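Long-range contact in uncharacterized tRNA/rRNA methyltransferase HI_0380 (Haemophilus influenzae, PDB 3ILK), which probably methylates tRNA or rRNA with S-adenosyl-L-methionine as methyl donor, as a member of the TrmH family of SPOUT methyltransferases: residues A[185-197]-A[228-240]. Numbering follows the deposited sequence.
Sequences YFFDYTERIYQSL and GMLSAVEKRIDLT
Leu-230 and Ile-193 form the apolar centre, each a knob in a hole of the facing helix. Leu-230 sits among Phe-186, Tyr-189, Thr-190 and Ile-193, its two branches dividing the work: Leu-230 CD1 lies 3.5 Å from Phe-186 CE1, while CD2 meets the edge of the Tyr-194 ring. Leu-230 CB rests over one face of the Tyr-189 ring, 3.8 Å from the centroid, a CH-pi contact. A leucine suits the place because CB and its two methyls each meet a different ring. At the floor of this hole, chi1 of -59° turns Thr-190 OG1 back along its own helix to Phe-186 O, hydrogen-bonded at 2.8 Å; this carbonyl also takes the Thr-190 N-H, from the opposite face of its plane, and the hydroxyl is thus satisfied against the Leu-230 CD1 methyl. One turn on, Ile-193 enters between Leu-230, Val-233, Glu-234 and Ile-237; Ile-193 CD1 reaches Ile-237 CD1 at 3.7 Å. Leu-197 CD1 packs on the same methyl, extending the apolar strip.

Toward the polar edge, Tyr-189 combines an apolar ring face with a hydroxyl, OH, that donates to Glu-234 OE1 at 2.7 Å. Glu-234 OE2 receives Arg-192 NH2 at 3.0 Å in a salt bridge; arginine's long chain, bent at chi3, carries the guanidinium across from the exposed flank, with OE2 nearly in its plane. Each donor comes from above the carboxylate plane, and together they restrain its rotation. Glu-234's extended chain lies against Ile-193 CD1. Ser-231 OG is hydrogen-bonded to Asn-227 O, one turn earlier.

The helices run roughly parallel, 28° apart, within the all-helical C-terminal part, away from the predicted cofactor site. Helix 204-216 packs against Phe-187, and the second subunit adds its Met-229 against Tyr-194, carrying this helix pair into the dimer interface.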
loop_
_atom_site.group_PDB
_atom_site.type_symbol
_atom_site.label_atom_id
_atom_site.label_comp_id
_atom_site.label_asym_id
_atom_site.label_seq_id
_atom_site.Cartn_x
_atom_site.Cartn_y
_atom_site.Cartn_z
ATOM N N TYR A 185 -25.471 0.555 -30.908
ATOM C CA TYR A 185 -26.454 1.613 -30.785
ATOM C C TYR A 185 -25.773 2.839 -30.194
ATOM O O TYR A 185 -26.002 3.964 -30.648
ATOM C CB TYR A 185 -27.616 1.197 -29.884
ATOM C CG TYR A 185 -28.667 2.279 -29.772
ATOM C CD1 TYR A 185 -29.833 2.185 -30.529
ATOM C CD2 TYR A 185 -28.488 3.423 -28.920
ATOM C CE1 TYR A 185 -30.799 3.139 -30.479
ATOM C CE2 TYR A 185 -29.461 4.401 -28.863
ATOM C CZ TYR A 185 -30.623 4.237 -29.658
ATOM O OH TYR A 185 -31.659 5.128 -29.660
ATOM N N PHE A 186 -24.931 2.600 -29.190
ATOM C CA PHE A 186 -24.189 3.678 -28.448
ATOM C C PHE A 186 -23.254 4.461 -29.366
ATOM O O PHE A 186 -22.980 5.650 -29.132
ATOM C CB PHE A 186 -23.327 3.048 -27.341
ATOM C CG PHE A 186 -22.297 4.020 -26.697
ATOM C CD1 PHE A 186 -22.716 5.164 -26.092
ATOM C CD2 PHE A 186 -20.920 3.749 -26.730
ATOM C CE1 PHE A 186 -21.792 6.045 -25.489
ATOM C CE2 PHE A 186 -20.005 4.618 -26.179
ATOM C CZ PHE A 186 -20.431 5.754 -25.535
ATOM N N PHE A 187 -22.704 3.793 -30.379
ATOM C CA PHE A 187 -21.769 4.470 -31.278
ATOM C C PHE A 187 -22.549 5.365 -32.228
ATOM O O PHE A 187 -22.230 6.534 -32.341
ATOM C CB PHE A 187 -20.852 3.498 -32.038
ATOM C CG PHE A 187 -19.913 2.719 -31.157
ATOM C CD1 PHE A 187 -19.107 3.374 -30.207
ATOM C CD2 PHE A 187 -19.796 1.342 -31.306
ATOM C CE1 PHE A 187 -18.227 2.650 -29.400
ATOM C CE2 PHE A 187 -18.932 0.608 -30.511
ATOM C CZ PHE A 187 -18.155 1.253 -29.550
ATOM N N ASP A 188 -23.594 4.838 -32.874
ATOM C CA ASP A 188 -24.478 5.686 -33.688
ATOM C C ASP A 188 -25.053 6.883 -32.925
ATOM O O ASP A 188 -25.159 7.976 -33.476
ATOM C CB ASP A 188 -25.583 4.839 -34.330
ATOM C CG ASP A 188 -25.010 3.727 -35.165
ATOM O OD1 ASP A 188 -25.760 2.963 -35.853
ATOM O OD2 ASP A 188 -23.759 3.644 -35.145
ATOM N N TYR A 189 -25.377 6.677 -31.653
ATOM C CA TYR A 189 -25.902 7.722 -30.789
ATOM C C TYR A 189 -24.836 8.813 -30.503
ATOM O O TYR A 189 -25.120 9.990 -30.660
ATOM C CB TYR A 189 -26.462 7.090 -29.500
ATOM C CG TYR A 189 -27.312 7.988 -28.577
ATOM C CD1 TYR A 189 -27.854 9.205 -29.018
ATOM C CD2 TYR A 189 -27.626 7.560 -27.280
ATOM C CE1 TYR A 189 -28.668 9.965 -28.201
ATOM C CE2 TYR A 189 -28.419 8.339 -26.412
ATOM C CZ TYR A 189 -28.939 9.538 -26.885
ATOM O OH TYR A 189 -29.738 10.306 -26.062
ATOM N N THR A 190 -23.634 8.413 -30.066
ATOM C CA THR A 190 -22.476 9.315 -29.955
ATOM C C THR A 190 -22.264 10.116 -31.265
ATOM O O THR A 190 -22.138 11.349 -31.232
ATOM C CB THR A 190 -21.187 8.522 -29.613
ATOM O OG1 THR A 190 -21.352 7.818 -28.371
ATOM C CG2 THR A 190 -19.961 9.443 -29.535
ATOM N N GLU A 191 -22.244 9.414 -32.401
ATOM C CA GLU A 191 -22.043 10.048 -33.720
ATOM C C GLU A 191 -23.078 11.115 -34.036
ATOM O O GLU A 191 -22.729 12.282 -34.268
ATOM C CB GLU A 191 -22.111 9.046 -34.862
ATOM C CG GLU A 191 -21.341 7.761 -34.684
ATOM C CD GLU A 191 -21.367 6.899 -35.936
ATOM O OE1 GLU A 191 -21.373 7.473 -37.058
ATOM O OE2 GLU A 191 -21.380 5.649 -35.794
ATOM N N ARG A 192 -24.343 10.691 -34.094
ATOM C CA ARG A 192 -25.458 11.613 -34.284
ATOM C C ARG A 192 -25.357 12.868 -33.390
ATOM O O ARG A 192 -25.454 14.000 -33.881
ATOM C CB ARG A 192 -26.807 10.917 -34.066
ATOM C CG ARG A 192 -27.971 11.884 -34.317
ATOM C CD ARG A 192 -29.328 11.238 -34.248
ATOM N NE ARG A 192 -29.910 11.339 -32.913
ATOM C CZ ARG A 192 -30.194 10.289 -32.155
ATOM N NH1 ARG A 192 -29.945 9.065 -32.609
ATOM N NH2 ARG A 192 -30.735 10.461 -30.955
ATOM N N ILE A 193 -25.161 12.663 -32.090
ATOM C CA ILE A 193 -25.121 13.787 -31.136
ATOM C C ILE A 193 -23.949 14.740 -31.418
ATOM O O ILE A 193 -24.107 15.966 -31.458
ATOM C CB ILE A 193 -25.136 13.278 -29.653
ATOM C CG1 ILE A 193 -26.544 12.780 -29.260
ATOM C CG2 ILE A 193 -24.592 14.336 -28.661
ATOM C CD1 ILE A 193 -27.670 13.854 -29.338
ATOM N N TYR A 194 -22.778 14.163 -31.647
ATOM C CA TYR A 194 -21.587 14.967 -31.850
ATOM C C TYR A 194 -21.469 15.563 -33.251
ATOM O O TYR A 194 -20.751 16.542 -33.451
ATOM C CB TYR A 194 -20.343 14.230 -31.346
ATOM C CG TYR A 194 -20.313 14.277 -29.830
ATOM C CD1 TYR A 194 -19.663 15.317 -29.163
ATOM C CD2 TYR A 194 -20.976 13.315 -29.064
ATOM C CE1 TYR A 194 -19.659 15.386 -27.766
ATOM C CE2 TYR A 194 -20.985 13.385 -27.670
ATOM C CZ TYR A 194 -20.312 14.418 -27.027
ATOM O OH TYR A 194 -20.322 14.480 -25.656
ATOM N N GLN A 195 -22.209 14.995 -34.200
ATOM C CA GLN A 195 -22.432 15.632 -35.493
ATOM C C GLN A 195 -23.451 16.760 -35.366
ATOM O O GLN A 195 -23.374 17.761 -36.071
ATOM C CB GLN A 195 -22.931 14.620 -36.519
ATOM C CG GLN A 195 -21.847 13.736 -37.070
ATOM C CD GLN A 195 -22.187 13.210 -38.436
ATOM O OE1 GLN A 195 -23.018 12.307 -38.584
ATOM N NE2 GLN A 195 -21.545 13.769 -39.457
ATOM N N SER A 196 -24.418 16.573 -34.473
ATOM C CA SER A 196 -25.445 17.566 -34.212
ATOM C C SER A 196 -24.786 18.805 -33.624
ATOM O O SER A 196 -25.166 19.934 -33.941
ATOM C CB SER A 196 -26.490 16.996 -33.247
ATOM O OG SER A 196 -27.601 17.859 -33.107
ATOM N N LEU A 197 -23.781 18.584 -32.778
ATOM C CA LEU A 197 -23.019 19.680 -32.160
ATOM C C LEU A 197 -22.184 20.473 -33.164
ATOM O O LEU A 197 -22.021 21.690 -33.021
ATOM C CB LEU A 197 -22.118 19.141 -31.038
ATOM C CG LEU A 197 -22.575 19.208 -29.576
ATOM C CD1 LEU A 197 -24.052 19.542 -29.412
ATOM C CD2 LEU A 197 -22.219 17.907 -28.856
ATOM N N GLY A 228 -26.430 7.556 -20.749
ATOM C CA GLY A 228 -27.102 8.537 -19.899
ATOM C C GLY A 228 -26.560 9.950 -20.069
ATOM O O GLY A 228 -27.315 10.931 -19.981
HETATM N N MSE A 229 -25.252 10.053 -20.287
HETATM C CA MSE A 229 -24.621 11.341 -20.633
HETATM C C MSE A 229 -25.111 11.837 -22.028
HETATM O O MSE A 229 -25.504 12.988 -22.174
HETATM C CB MSE A 229 -23.093 11.250 -20.552
HETATM C CG MSE A 229 -22.596 10.862 -19.136
HETATM SE SE MSE A 229 -20.738 10.225 -18.969
HETATM C CE MSE A 229 -19.884 11.949 -18.570
ATOM N N LEU A 230 -25.107 10.974 -23.032
ATOM C CA LEU A 230 -25.626 11.362 -24.365
ATOM C C LEU A 230 -27.073 11.888 -24.361
ATOM O O LEU A 230 -27.403 12.829 -25.105
ATOM C CB LEU A 230 -25.492 10.219 -25.368
ATOM C CG LEU A 230 -24.068 9.771 -25.672
ATOM C CD1 LEU A 230 -24.113 8.477 -26.475
ATOM C CD2 LEU A 230 -23.276 10.841 -26.399
ATOM N N SER A 231 -27.915 11.275 -23.524
ATOM C CA SER A 231 -29.285 11.732 -23.325
ATOM C C SER A 231 -29.292 13.066 -22.617
ATOM O O SER A 231 -30.092 13.947 -22.946
ATOM C CB SER A 231 -30.075 10.705 -22.536
ATOM O OG SER A 231 -29.931 9.447 -23.193
ATOM N N ALA A 232 -28.398 13.222 -21.650
ATOM C CA ALA A 232 -28.266 14.501 -20.964
ATOM C C ALA A 232 -27.932 15.633 -21.965
ATOM O O ALA A 232 -28.638 16.636 -22.011
ATOM C CB ALA A 232 -27.275 14.398 -19.838
ATOM N N VAL A 233 -26.898 15.445 -22.782
ATOM C CA VAL A 233 -26.538 16.364 -23.881
ATOM C C VAL A 233 -27.691 16.571 -24.910
ATOM O O VAL A 233 -27.951 17.711 -25.337
ATOM C CB VAL A 233 -25.235 15.879 -24.619
ATOM C CG1 VAL A 233 -24.839 16.836 -25.754
ATOM C CG2 VAL A 233 -24.081 15.767 -23.625
ATOM N N GLU A 234 -28.377 15.480 -25.276
ATOM C CA GLU A 234 -29.493 15.544 -26.210
ATOM C C GLU A 234 -30.621 16.467 -25.755
ATOM O O GLU A 234 -31.094 17.301 -26.530
ATOM C CB GLU A 234 -30.050 14.144 -26.522
ATOM C CG GLU A 234 -31.075 14.168 -27.653
ATOM C CD GLU A 234 -31.527 12.786 -28.132
ATOM O OE1 GLU A 234 -31.582 11.811 -27.337
ATOM O OE2 GLU A 234 -31.847 12.691 -29.330
ATOM N N LYS A 235 -31.053 16.298 -24.508
ATOM C CA LYS A 235 -32.067 17.152 -23.888
ATOM C C LYS A 235 -31.703 18.632 -24.039
ATOM O O LYS A 235 -32.553 19.455 -24.390
ATOM C CB LYS A 235 -32.270 16.788 -22.411
ATOM C CG LYS A 235 -32.844 15.386 -22.185
ATOM C CD LYS A 235 -33.037 15.004 -20.693
ATOM C CE LYS A 235 -31.726 14.605 -19.988
ATOM N NZ LYS A 235 -31.021 15.821 -19.400
ATOM N N ARG A 236 -30.434 18.955 -23.798
ATOM C CA ARG A 236 -29.931 20.326 -23.950
ATOM C C ARG A 236 -29.995 20.851 -25.397
ATOM O O ARG A 236 -30.460 21.970 -25.627
ATOM C CB ARG A 236 -28.502 20.442 -23.410
ATOM C CG ARG A 236 -28.343 21.187 -22.076
ATOM C CD ARG A 236 -29.181 22.438 -21.966
ATOM N NE ARG A 236 -28.407 23.532 -21.386
ATOM C CZ ARG A 236 -28.042 23.612 -20.111
ATOM N NH1 ARG A 236 -28.391 22.661 -19.244
ATOM N NH2 ARG A 236 -27.330 24.655 -19.704
ATOM N N ILE A 237 -29.501 20.054 -26.349
ATOM C CA ILE A 237 -29.619 20.340 -27.791
ATOM C C ILE A 237 -31.078 20.622 -28.151
ATOM O O ILE A 237 -31.387 21.616 -28.822
ATOM C CB ILE A 237 -29.122 19.155 -28.691
ATOM C CG1 ILE A 237 -27.632 18.868 -28.483
ATOM C CG2 ILE A 237 -29.415 19.432 -30.183
ATOM C CD1 ILE A 237 -27.161 17.561 -29.121
ATOM N N ASP A 238 -31.962 19.737 -27.684
ATOM C CA ASP A 238 -33.386 19.785 -28.025
ATOM C C ASP A 238 -34.098 20.966 -27.381
ATOM O O ASP A 238 -35.234 21.297 -27.740
ATOM C CB ASP A 238 -34.067 18.460 -27.663
ATOM C CG ASP A 238 -33.617 17.303 -28.561
ATOM O OD1 ASP A 238 -33.410 17.519 -29.778
ATOM O OD2 ASP A 238 -33.469 16.176 -28.045
ATOM N N LEU A 239 -33.404 21.612 -26.447
ATOM C CA LEU A 239 -33.934 22.756 -25.735
ATOM C C LEU A 239 -33.504 24.082 -26.384
ATOM O O LEU A 239 -34.156 25.110 -26.183
ATOM C CB LEU A 239 -33.499 22.696 -24.269
ATOM C CG LEU A 239 -34.574 22.992 -23.220
ATOM C CD1 LEU A 239 -35.429 21.758 -22.932
ATOM C CD2 LEU A 239 -33.923 23.503 -21.948
ATOM N N THR A 240 -32.420 24.049 -27.167
ATOM C CA THR A 240 -31.883 25.252 -27.835
ATOM C C THR A 240 -32.646 25.585 -29.114
ATOM O O THR A 240 -33.038 26.733 -29.334
ATOM C CB THR A 240 -30.381 25.086 -28.187
ATOM O OG1 THR A 240 -29.627 24.824 -26.996
ATOM C CG2 THR A 240 -29.825 26.331 -28.880
#